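Uncharacterized protein Rv2277c (Mycobacterium tuberculosis, PDB 5VUG) probably hydrolyses phosphoric diesters through a TIM-barrel domain of the glycerophosphodiester phosphodiesterase family, although its own substrate is unknown. Local coordinates at residues 132-135 with 136-140. Numbering follows the deposited sequence. Where two conformers were deposited one is given.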
loop_
_atom_site.group_PDB
_atom_site.type_symbol
_atom_site.label_atom_id
_atom_site.label_comp_id
_atom_site.label_asym_id
_atom_site.label_seq_id
_atom_site.Cartn_x
_atom_site.Cartn_y
_atom_site.Cartn_z
ATOM N N GLN A 132 15.693 18.976 18.738
ATOM C CA GLN A 132 16.489 19.979 19.434
ATOM C C GLN A 132 17.414 19.296 20.440
ATOM O O GLN A 132 16.994 18.371 21.135
ATOM C CB GLN A 132 15.573 20.987 20.144
ATOM C CG GLN A 132 14.678 20.397 21.243
ATOM C CD GLN A 132 13.611 19.456 20.707
ATOM O OE1 GLN A 132 12.660 19.886 20.058
ATOM N NE2 GLN A 132 13.777 18.163 20.964
ATOM N N PRO A 133 18.673 19.759 20.539
ATOM C CA PRO A 133 19.268 20.913 19.849
ATOM C C PRO A 133 19.973 20.651 18.515
ATOM O O PRO A 133 20.634 21.579 18.019
ATOM C CB PRO A 133 20.306 21.392 20.863
ATOM C CG PRO A 133 20.805 20.119 21.461
ATOM C CD PRO A 133 19.581 19.230 21.577
ATOM N N LEU A 134 19.846 19.444 17.960
ATOM C CA LEU A 134 20.531 19.113 16.707
ATOM C C LEU A 134 20.235 20.130 15.602
ATOM O O LEU A 134 21.150 20.609 14.929
ATOM C CB LEU A 134 20.156 17.696 16.249
ATOM C CG LEU A 134 20.695 17.264 14.884
ATOM C CD1 LEU A 134 22.215 17.242 14.911
ATOM C CD2 LEU A 134 20.146 15.889 14.464
ATOM N N VAL A 135 18.958 20.469 15.399
ATOM C CA VAL A 135 18.589 21.322 14.267
ATOM C C VAL A 135 19.218 22.706 14.408
ATOM O O VAL A 135 19.807 23.237 13.457
ATOM C CB VAL A 135 17.059 21.373 14.094
ATOM C CG1 VAL A 135 16.646 22.498 13.165
ATOM C CG2 VAL A 135 16.532 20.025 13.552
ATOM N N SER A 136 19.127 23.301 15.602
ATOM C CA SER A 136 19.750 24.605 15.829
ATOM C C SER A 136 21.270 24.536 15.681
ATOM O O SER A 136 21.889 25.436 15.092
ATOM C CB SER A 136 19.380 25.129 17.218
ATOM O OG SER A 136 19.991 26.392 17.458
ATOM N N ALA A 137 21.889 23.493 16.236
ATOM C CA ALA A 137 23.338 23.365 16.137
ATOM C C ALA A 137 23.779 23.247 14.684
ATOM O O ALA A 137 24.789 23.845 14.279
ATOM C CB ALA A 137 23.816 22.166 16.963
ATOM N N VAL A 138 23.017 22.507 13.876
ATOM C CA VAL A 138 23.351 22.384 12.461
ATOM C C VAL A 138 23.173 23.717 11.750
ATOM O O VAL A 138 24.035 24.132 10.962
ATOM C CB VAL A 138 22.538 21.257 11.795
ATOM C CG1 VAL A 138 22.680 21.329 10.251
ATOM C CG2 VAL A 138 23.011 19.884 12.297
ATOM N N ALA A 139 22.060 24.410 12.021
ATOM C CA ALA A 139 21.829 25.720 11.423
ATOM C C ALA A 139 22.974 26.675 11.729
ATOM O O ALA A 139 23.425 27.416 10.848
ATOM C CB ALA A 139 20.491 26.295 11.902
ATOM N N GLN A 140 23.473 26.658 12.968
ATOM C CA GLN A 140 24.544 27.574 13.345
ATOM C C GLN A 140 25.830 27.283 12.582
ATOM O O GLN A 140 26.501 28.219 12.124
ATOM C CB GLN A 140 24.761 27.532 14.853
ATOM C CG GLN A 140 23.623 28.186 15.622
ATOM C CD GLN A 140 23.760 28.000 17.114
ATOM O OE1 GLN A 140 24.769 28.393 17.712
ATOM N NE2 GLN A 140 22.754 27.384 17.727
#
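Val138 packs back against Leu134 one helical turn earlier, and its side chain can be traced outward from CB, which lies 3.5 Å from Leu134 O. Of its two branches, CG2 stands beside the backbone N and CG1 anti to it (chi1 168°). That rotation directs CG2, not CG1, toward the preceding turn, 3.3 Å from Leu134 O and 3.8 Å from Leu134 CD1. The methyl therefore meets both the carbonyl and the branch tip of one residue, and the two side chains leave the helix flank to flank.

Four i to i+4 bonds open the helix here. Ala137 N donates to Pro133 O at 2.9 Å with an N-H...O angle of 165°, Val138 N binds Leu134 O, Ala139 N reaches Val135 O, and Gln140 N bonds to Ser136 O. Pro133, which follows a cis peptide bond, occupies the N-cap position. On the outer side Gln140 NE2 donates to Ser136 OG at 2.9 Å, with the hydroxyl oxygen only 6° out of the amide plane; a second, weak bond from the same nitrogen goes to Ser136 O.

This first part of helix 134-145 lies against strand 41-48, where Leu134 and Ala137 touch Val48 and the buried Val138 touches Val46, and against antiparallel strand 54-56 beside it, whose Pro54 meets Ala137 and Val138. Val135 touches the loop residues Leu126 and Gln167. The helix links parallel neighbours 121-125 and 151-154, a beta-alpha-beta crossover as in a TIM barrel.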